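Putative CELL filamentation protein (bepa protein) (Bartonella henselae, PDB 2JK8) transfers AMP from ATP onto tyrosine or threonine residues of host target proteins through its Fic (Fido) domain, as a secreted virulence effector of the bacterium. Local coordinates at residues Lys49-Leu54 with Gln73-Asn78; Ala66-Ile71 with Gly166-Leu171. One frame throughout, in Å; residues are numbered along the deposited sequence.

Interaction 1: residues Lys49-Leu54 with Gln73-Asn78; sequences KAMINL and QQLFKN. With NI (nickel (II) ion), chain D.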
ATOM      1  N   LYS A  49      12.745 -10.123   4.542  1.00 55.14           N
ATOM      2  CA  LYS A  49      13.532 -10.133   5.786  1.00 55.96           C
ATOM      3  C   LYS A  49      13.698  -8.720   6.372  1.00 56.71           C
ATOM      4  O   LYS A  49      13.584  -8.511   7.584  1.00 56.64           O
ATOM      5  CB  LYS A  49      14.924 -10.723   5.549  1.00 56.01           C
ATOM      6  CG  LYS A  49      15.059 -12.219   5.693  1.00 55.45           C
ATOM      7  CD  LYS A  49      16.501 -12.631   5.398  1.00 57.12           C
ATOM      8  CE  LYS A  49      16.618 -14.027   4.775  1.00 56.14           C
ATOM      9  NZ  LYS A  49      17.870 -14.151   3.971  1.00 53.91           N
ATOM     10  N   ALA A  50      13.976  -7.756   5.503  1.00 56.87           N
ATOM     11  CA  ALA A  50      14.130  -6.369   5.924  1.00 57.53           C
ATOM     12  C   ALA A  50      12.866  -5.843   6.596  1.00 57.89           C
ATOM     13  O   ALA A  50      12.963  -5.205   7.644  1.00 58.48           O
ATOM     14  CB  ALA A  50      14.515  -5.494   4.744  1.00 56.74           C
ATOM     15  N   MET A  51      11.697  -6.108   6.006  1.00 58.23           N
ATOM     16  CA  MET A  51      10.413  -5.748   6.640  1.00 59.46           C
ATOM     17  C   MET A  51      10.287  -6.256   8.078  1.00 60.14           C
ATOM     18  O   MET A  51       9.911  -5.498   8.969  1.00 59.60           O
ATOM     19  CB  MET A  51       9.221  -6.301   5.858  1.00 59.81           C
ATOM     20  CG  MET A  51       8.599  -5.328   4.846  1.00 63.87           C
ATOM     21  SD  MET A  51       8.184  -3.651   5.448  1.00 64.22           S
ATOM     22  CE  MET A  51       7.680  -3.954   7.118  1.00 66.52           C
ATOM     23  N   ILE A  52      10.587  -7.538   8.299  1.00 60.39           N
ATOM     24  CA  ILE A  52      10.489  -8.129   9.640  1.00 60.67           C
ATOM     25  C   ILE A  52      11.292  -7.303  10.676  1.00 61.19           C
ATOM     26  O   ILE A  52      10.799  -6.993  11.766  1.00 60.90           O
ATOM     27  CB  ILE A  52      10.945  -9.619   9.632  1.00 61.31           C
ATOM     28  CG1 ILE A  52       9.762 -10.563   9.345  1.00 60.18           C
ATOM     29  CG2 ILE A  52      11.578 -10.006  10.967  1.00 61.25           C
ATOM     30  CD1 ILE A  52       8.990 -10.283   8.038  1.00 60.06           C
ATOM     31  N   ASN A  53      12.515  -6.928  10.308  1.00 60.97           N
ATOM     32  CA  ASN A  53      13.358  -6.109  11.162  1.00 60.40           C
ATOM     33  C   ASN A  53      12.879  -4.670  11.222  1.00 60.37           C
ATOM     34  O   ASN A  53      12.869  -4.082  12.290  1.00 61.78           O
ATOM     35  CB  ASN A  53      14.805  -6.158  10.689  1.00 59.99           C
ATOM     36  CG  ASN A  53      15.382  -7.581  10.706  1.00 65.28           C
ATOM     37  OD1 ASN A  53      14.720  -8.536  11.139  1.00 68.22           O
ATOM     38  ND2 ASN A  53      16.621  -7.727  10.234  1.00 67.65           N
ATOM     39  N   LEU A  54      12.482  -4.093  10.094  1.00 60.11           N
ATOM     40  CA  LEU A  54      12.011  -2.713  10.107  1.00 60.66           C
ATOM     41  C   LEU A  54      10.796  -2.520  11.000  1.00 61.19           C
ATOM     42  O   LEU A  54      10.723  -1.535  11.719  1.00 64.11           O
ATOM     43  CB  LEU A  54      11.685  -2.201   8.702  1.00 61.03           C
ATOM     44  CG  LEU A  54      12.659  -1.164   8.129  1.00 59.88           C
ATOM     45  CD1 LEU A  54      12.199  -0.770   6.760  1.00 57.15           C
ATOM     46  CD2 LEU A  54      12.793   0.065   9.033  1.00 60.97           C
ATOM     47  N   GLN A  73      16.119   2.813   2.112  1.00 56.84           N
ATOM     48  CA  GLN A  73      17.501   2.390   2.354  1.00 57.66           C
ATOM     49  C   GLN A  73      17.596   1.072   3.148  1.00 57.94           C
ATOM     50  O   GLN A  73      18.429   0.207   2.834  1.00 59.00           O
ATOM     51  CB  GLN A  73      18.261   3.502   3.106  1.00 57.64           C
ATOM     52  CG  GLN A  73      19.767   3.437   3.044  1.00 56.57           C
ATOM     53  CD  GLN A  73      20.350   2.464   4.029  1.00 61.10           C
ATOM     54  OE1 GLN A  73      20.058   2.519   5.215  1.00 69.97           O
ATOM     55  NE2 GLN A  73      21.170   1.556   3.545  1.00 64.01           N
ATOM     56  N   GLN A  74      16.769   0.922   4.177  1.00 56.79           N
ATOM     57  CA  GLN A  74      16.790  -0.299   4.977  1.00 57.16           C
ATOM     58  C   GLN A  74      16.205  -1.500   4.229  1.00 57.80           C
ATOM     59  O   GLN A  74      16.733  -2.612   4.341  1.00 59.17           O
ATOM     60  CB  GLN A  74      16.069  -0.093   6.303  1.00 56.59           C
ATOM     61  CG  GLN A  74      16.811   0.828   7.236  1.00 58.18           C
ATOM     62  CD  GLN A  74      18.057   0.199   7.792  1.00 59.95           C
ATOM     63  OE1 GLN A  74      18.007  -0.476   8.820  1.00 64.99           O
ATOM     64  NE2 GLN A  74      19.196   0.427   7.130  1.00 58.80           N
ATOM     65  N   LEU A  75      15.136  -1.274   3.469  1.00 57.32           N
ATOM     66  CA  LEU A  75      14.506  -2.326   2.666  1.00 57.84           C
ATOM     67  C   LEU A  75      15.395  -2.845   1.544  1.00 57.92           C
ATOM     68  O   LEU A  75      15.522  -4.050   1.342  1.00 57.82           O
ATOM     69  CB  LEU A  75      13.211  -1.815   2.024  1.00 58.75           C
ATOM     70  CG  LEU A  75      11.993  -1.626   2.924  1.00 58.80           C
ATOM     71  CD1 LEU A  75      10.816  -1.089   2.108  1.00 54.34           C
ATOM     72  CD2 LEU A  75      11.651  -2.943   3.621  1.00 56.18           C
ATOM     73  N   PHE A  76      15.995  -1.926   0.801  1.00 58.41           N
ATOM     74  CA  PHE A  76      16.765  -2.290  -0.383  1.00 57.56           C
ATOM     75  C   PHE A  76      18.293  -2.253  -0.201  1.00 58.48           C
ATOM     76  O   PHE A  76      19.005  -2.320  -1.187  1.00 59.34           O
ATOM     77  CB  PHE A  76      16.323  -1.393  -1.538  1.00 56.55           C
ATOM     78  CG  PHE A  76      14.904  -1.584  -1.897  1.00 54.44           C
ATOM     79  CD1 PHE A  76      14.515  -2.662  -2.666  1.00 56.47           C
ATOM     80  CD2 PHE A  76      13.946  -0.742  -1.428  1.00 55.63           C
ATOM     81  CE1 PHE A  76      13.194  -2.885  -2.965  1.00 52.28           C
ATOM     82  CE2 PHE A  76      12.607  -0.960  -1.729  1.00 55.57           C
ATOM     83  CZ  PHE A  76      12.241  -2.032  -2.487  1.00 56.24           C
ATOM     84  N   LYS A  77      18.803  -2.186   1.035  1.00 58.95           N
ATOM     85  CA  LYS A  77      20.253  -2.056   1.242  1.00 60.28           C
ATOM     86  C   LYS A  77      21.051  -3.165   0.550  1.00 59.81           C
ATOM     87  O   LYS A  77      22.108  -2.898  -0.005  1.00 61.11           O
ATOM     88  CB  LYS A  77      20.632  -1.960   2.734  1.00 59.87           C
ATOM     89  CG  LYS A  77      20.420  -3.213   3.554  1.00 63.19           C
ATOM     90  CD  LYS A  77      20.519  -2.937   5.063  1.00 63.54           C
ATOM     91  CE  LYS A  77      21.954  -2.906   5.544  1.00 71.31           C
ATOM     92  NZ  LYS A  77      22.589  -4.268   5.506  1.00 76.33           N
ATOM     93  N   ASN A  78      20.519  -4.386   0.540  1.00 59.99           N
ATOM     94  CA  ASN A  78      21.175  -5.549  -0.085  1.00 60.37           C
ATOM     95  C   ASN A  78      20.865  -5.800  -1.574  1.00 60.73           C
ATOM     96  O   ASN A  78      21.389  -6.761  -2.164  1.00 63.12           O
ATOM     97  CB  ASN A  78      20.796  -6.822   0.681  1.00 60.58           C
ATOM     98  CG  ASN A  78      21.054  -6.708   2.158  1.00 61.25           C
ATOM     99  OD1 ASN A  78      22.150  -6.358   2.582  1.00 62.82           O
ATOM    100  ND2 ASN A  78      20.040  -6.994   2.952  1.00 61.34           N
TER
HETATM  101 NI    NI D 502      17.897 -15.999   3.168  1.00 59.95          NI
HETATM  102  O   HOH W   1      19.862 -14.861   2.297  1.00 41.76           O

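Interaction 2: residues Ala66-Ile71 with Gly166-Leu171; sequences AYLCHI and GRTQRL. With ATP (adenosine-5'-triphosphate), chain E.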
ATOM      1  N   ALA A  66      13.535  12.352   5.048  1.00 58.59           N
ATOM      2  CA  ALA A  66      14.692  11.628   5.596  1.00 58.26           C
ATOM      3  C   ALA A  66      14.267  10.270   6.152  1.00 58.26           C
ATOM      4  O   ALA A  66      14.961   9.271   5.959  1.00 57.88           O
ATOM      5  CB  ALA A  66      15.387  12.433   6.659  1.00 57.38           C
ATOM      6  N   TYR A  67      13.113  10.233   6.812  1.00 58.53           N
ATOM      7  CA  TYR A  67      12.570   8.972   7.328  1.00 59.10           C
ATOM      8  C   TYR A  67      12.042   8.084   6.188  1.00 58.85           C
ATOM      9  O   TYR A  67      12.266   6.873   6.168  1.00 59.17           O
ATOM     10  CB  TYR A  67      11.465   9.229   8.377  1.00 58.89           C
ATOM     11  CG  TYR A  67      10.878   7.958   8.924  1.00 58.78           C
ATOM     12  CD1 TYR A  67      11.699   6.995   9.515  1.00 59.91           C
ATOM     13  CD2 TYR A  67       9.516   7.682   8.806  1.00 59.44           C
ATOM     14  CE1 TYR A  67      11.178   5.801  10.001  1.00 59.36           C
ATOM     15  CE2 TYR A  67       8.980   6.485   9.291  1.00 58.64           C
ATOM     16  CZ  TYR A  67       9.821   5.558   9.886  1.00 58.62           C
ATOM     17  OH  TYR A  67       9.336   4.381  10.376  1.00 59.10           O
ATOM     18  N   LEU A  68      11.332   8.680   5.238  1.00 58.49           N
ATOM     19  CA  LEU A  68      10.937   7.940   4.047  1.00 58.61           C
ATOM     20  C   LEU A  68      12.159   7.244   3.393  1.00 58.55           C
ATOM     21  O   LEU A  68      12.104   6.076   3.021  1.00 58.67           O
ATOM     22  CB  LEU A  68      10.247   8.873   3.058  1.00 57.83           C
ATOM     23  CG  LEU A  68       9.590   8.184   1.861  1.00 59.14           C
ATOM     24  CD1 LEU A  68       8.551   7.157   2.272  1.00 57.63           C
ATOM     25  CD2 LEU A  68       8.980   9.255   0.991  1.00 56.39           C
ATOM     26  N   CYS A  69      13.264   7.973   3.296  1.00 58.17           N
ATOM     27  CA  CYS A  69      14.492   7.470   2.697  1.00 57.45           C
ATOM     28  C   CYS A  69      15.173   6.375   3.509  1.00 57.96           C
ATOM     29  O   CYS A  69      15.750   5.451   2.939  1.00 58.00           O
ATOM     30  CB  CYS A  69      15.464   8.623   2.505  1.00 56.17           C
ATOM     31  SG  CYS A  69      14.974   9.718   1.156  1.00 57.75           S
ATOM     32  N   HIS A  70      15.122   6.509   4.836  1.00 58.14           N
ATOM     33  CA  HIS A  70      15.693   5.532   5.766  1.00 56.44           C
ATOM     34  C   HIS A  70      14.995   4.215   5.541  1.00 55.60           C
ATOM     35  O   HIS A  70      15.619   3.182   5.494  1.00 56.21           O
ATOM     36  CB  HIS A  70      15.515   6.002   7.218  1.00 55.61           C
ATOM     37  CG  HIS A  70      15.917   4.991   8.246  1.00 58.32           C
ATOM     38  ND1 HIS A  70      17.232   4.759   8.596  1.00 59.07           N
ATOM     39  CD2 HIS A  70      15.173   4.153   9.010  1.00 60.54           C
ATOM     40  CE1 HIS A  70      17.276   3.821   9.528  1.00 60.22           C
ATOM     41  NE2 HIS A  70      16.041   3.437   9.797  1.00 59.25           N
ATOM     42  N   ILE A  71      13.688   4.265   5.372  1.00 56.15           N
ATOM     43  CA  ILE A  71      12.916   3.070   5.143  1.00 56.28           C
ATOM     44  C   ILE A  71      13.372   2.429   3.856  1.00 56.34           C
ATOM     45  O   ILE A  71      13.676   1.257   3.826  1.00 57.44           O
ATOM     46  CB  ILE A  71      11.415   3.380   5.058  1.00 56.66           C
ATOM     47  CG1 ILE A  71      10.886   3.795   6.441  1.00 57.88           C
ATOM     48  CG2 ILE A  71      10.665   2.172   4.543  1.00 53.93           C
ATOM     49  CD1 ILE A  71       9.485   4.404   6.428  1.00 58.47           C
ATOM     50  N   GLY A 166       5.790   1.583  -3.158  1.00 58.48           N
ATOM     51  CA  GLY A 166       4.608   1.032  -2.492  1.00 56.83           C
ATOM     52  C   GLY A 166       4.876   0.599  -1.077  1.00 56.06           C
ATOM     53  O   GLY A 166       4.236   1.082  -0.159  1.00 55.26           O
ATOM     54  N   ARG A 167       5.845  -0.287  -0.898  1.00 56.15           N
ATOM     55  CA  ARG A 167       6.115  -0.826   0.424  1.00 57.36           C
ATOM     56  C   ARG A 167       6.533   0.290   1.357  1.00 58.53           C
ATOM     57  O   ARG A 167       6.082   0.319   2.511  1.00 60.38           O
ATOM     58  CB  ARG A 167       7.230  -1.879   0.427  1.00 57.47           C
ATOM     59  CG  ARG A 167       7.080  -3.036  -0.515  1.00 58.15           C
ATOM     60  CD  ARG A 167       8.450  -3.337  -1.160  1.00 66.28           C
ATOM     61  NE  ARG A 167       8.457  -4.544  -1.987  1.00 68.27           N
ATOM     62  CZ  ARG A 167       8.499  -5.787  -1.498  1.00 70.56           C
ATOM     63  NH1 ARG A 167       8.540  -6.022  -0.179  1.00 68.29           N
ATOM     64  NH2 ARG A 167       8.487  -6.819  -2.337  1.00 74.07           N
ATOM     65  N   THR A 168       7.403   1.195   0.892  1.00 58.21           N
ATOM     66  CA  THR A 168       7.969   2.182   1.822  1.00 59.06           C
ATOM     67  C   THR A 168       6.901   3.224   2.191  1.00 59.23           C
ATOM     68  O   THR A 168       6.801   3.642   3.333  1.00 62.47           O
ATOM     69  CB  THR A 168       9.302   2.863   1.337  1.00 58.26           C
ATOM     70  OG1 THR A 168       9.038   4.193   0.899  1.00 64.40           O
ATOM     71  CG2 THR A 168      10.009   2.080   0.253  1.00 53.07           C
ATOM     72  N   GLN A 169       6.099   3.624   1.225  1.00 59.35           N
ATOM     73  CA  GLN A 169       4.950   4.492   1.462  1.00 60.43           C
ATOM     74  C   GLN A 169       3.970   3.872   2.468  1.00 60.45           C
ATOM     75  O   GLN A 169       3.492   4.535   3.387  1.00 61.83           O
ATOM     76  CB  GLN A 169       4.236   4.681   0.131  1.00 61.65           C
ATOM     77  CG  GLN A 169       3.405   5.918  -0.029  1.00 64.88           C
ATOM     78  CD  GLN A 169       2.807   5.957  -1.419  1.00 70.56           C
ATOM     79  OE1 GLN A 169       1.589   5.788  -1.592  1.00 71.77           O
ATOM     80  NE2 GLN A 169       3.672   6.108  -2.435  1.00 69.72           N
ATOM     81  N   ARG A 170       3.666   2.594   2.279  1.00 59.54           N
ATOM     82  CA  ARG A 170       2.766   1.873   3.167  1.00 59.46           C
ATOM     83  C   ARG A 170       3.273   1.846   4.601  1.00 57.17           C
ATOM     84  O   ARG A 170       2.506   2.063   5.516  1.00 59.41           O
ATOM     85  CB  ARG A 170       2.509   0.444   2.637  1.00 59.80           C
ATOM     86  CG  ARG A 170       1.521   0.414   1.402  1.00 63.81           C
ATOM     87  CD  ARG A 170       1.715  -0.815   0.448  1.00 64.02           C
ATOM     88  NE  ARG A 170       1.062  -2.019   0.968  1.00 68.37           N
ATOM     89  CZ  ARG A 170      -0.005  -2.638   0.435  1.00 73.32           C
ATOM     90  NH1 ARG A 170      -0.587  -2.203  -0.684  1.00 75.44           N
ATOM     91  NH2 ARG A 170      -0.503  -3.725   1.026  1.00 72.27           N
ATOM     92  N   LEU A 171       4.560   1.608   4.800  1.00 55.76           N
ATOM     93  CA  LEU A 171       5.130   1.493   6.146  1.00 54.37           C
ATOM     94  C   LEU A 171       5.314   2.870   6.783  1.00 54.36           C
ATOM     95  O   LEU A 171       5.228   3.018   7.985  1.00 53.98           O
ATOM     96  CB  LEU A 171       6.466   0.734   6.066  1.00 54.13           C
ATOM     97  CG  LEU A 171       7.142   0.116   7.298  1.00 53.09           C
ATOM     98  CD1 LEU A 171       8.232   1.013   7.764  1.00 53.44           C
ATOM     99  CD2 LEU A 171       6.194  -0.194   8.463  1.00 57.52           C
TER
HETATM  100  PG  ATP E 701       6.528  -1.600  -4.650  1.00105.75           P
HETATM  101  O1G ATP E 701       5.018  -2.142  -4.386  1.00 99.06           O
HETATM  102  O2G ATP E 701       7.205  -2.405  -5.750  1.00 99.24           O
HETATM  103  O3G ATP E 701       7.184  -1.530  -3.283  1.00 98.59           O
HETATM  104  PB  ATP E 701       6.540   0.536  -6.731  1.00103.96           P
HETATM  105  O1B ATP E 701       7.831   1.335  -6.620  1.00 97.93           O
HETATM  106  O2B ATP E 701       5.310   1.402  -6.947  1.00102.82           O
HETATM  107  O3B ATP E 701       6.304  -0.076  -5.221  1.00105.99           O
HETATM  108  O3A ATP E 701       6.610  -0.629  -7.704  1.00101.57           O

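Interaction 1: residues Lys49-Leu54 with Gln73-Asn78
The backbones of helices 36-54 and 65-76 draw closest at A50 and L75, where the CA of A50 lies 5.2 Å from the CA of L75, an approach consistent with the small side chain of A50. That methyl rests directly on the neighbouring backbone, with A50 CB 3.7 Å from Q74 O and also close to the CA of L75. L75 follows with a chi1 of -73° that puts CG opposite its own carbonyl carbon; from there the CD2 branch reaches toward M51 and L54, which stand about one turn apart on helix 36-54 and receive it. L54 CD1 meets L75 CD2 at 3.9 Å, the two leucines crossing at roughly a right angle, and M51 SD touches the same methyl at 4.0 Å from a side chain bent at chi2 and chi3. L54 CD1 also lies against Q74 CB. The contact thus joins helix 65-76 of the Fic fold to the preceding helix 36-54, and M51 and L75 go on to touch L171 and R167 on helix 165-179, which carries ATP-binding residues. At the more open margin, within segment 73-78, Q74 NE2 donates to Q73 OE1 at 3.0 Å, coming in 34° out of the carbonyl plane. At the start of segment 49-54, K49 stands apart from this interface: its NZ binds a nickel ion at 2.0 Å, with H45 NE2 and a water as further ligands.

Interaction 2: residues Ala66-Ile71 with Gly166-Leu171
Two torsions bring I71 and L68 onto T168: in I71, a chi1 of -69° sets CG2 opposite the backbone N, and in L68 a chi1 of -171° does the same for CG. I71 CG2 consequently lies 3.6 Å from T168 CB, while L68 swings its CD1 to within 3.3 Å of T168 OG1, approaching crosswise. The other branch of I71 ends in CD1, which packs 3.9 Å from L171 CD1 and also sits over one face of the Y67 ring, near its rim. Y67 OH passes beyond this group to a hydrogen bond with N175. The axes of segments 66-71 and 166-171 run at 127° and approach to 9.4 Å. The Fic motif, HPFREGNGRTQR here, runs into helix 165-179, and its backbone amides bind the phosphates: G166 N donates to ATP O3B at 2.7 Å and R167 N to ATP O3G at 3.0 Å, N165 N adding a third bond. The R167 chain runs past O3G, which lies at the edge of its guanidinium. The largely apolar flank packs on helix 65-76 while the N-terminal amides meet the phosphates, the helix dipole probably adding to their hold on the anion.

How the interactions relate
Helix 65-76 serves both contacts, its C-terminal part packing on helix 36-54 in interaction 1 and its N-terminal half on helix 165-179 in interaction 2. The two contacts adjoin, with centres 10 Å apart: L75 CD1 lies 3.8 Å from T168 CG2, and L54 CD1 3.9 Å from I71 O. The three helices therefore pack against one another. All six touching residues of interaction 2 are buried, and two backbone amides of segment 166-171 bind ATP. Interaction 1 is only partly buried: Q74 lies at its edge, and the nickel-binding K49 stands on the same helix as A50 but outside the interface.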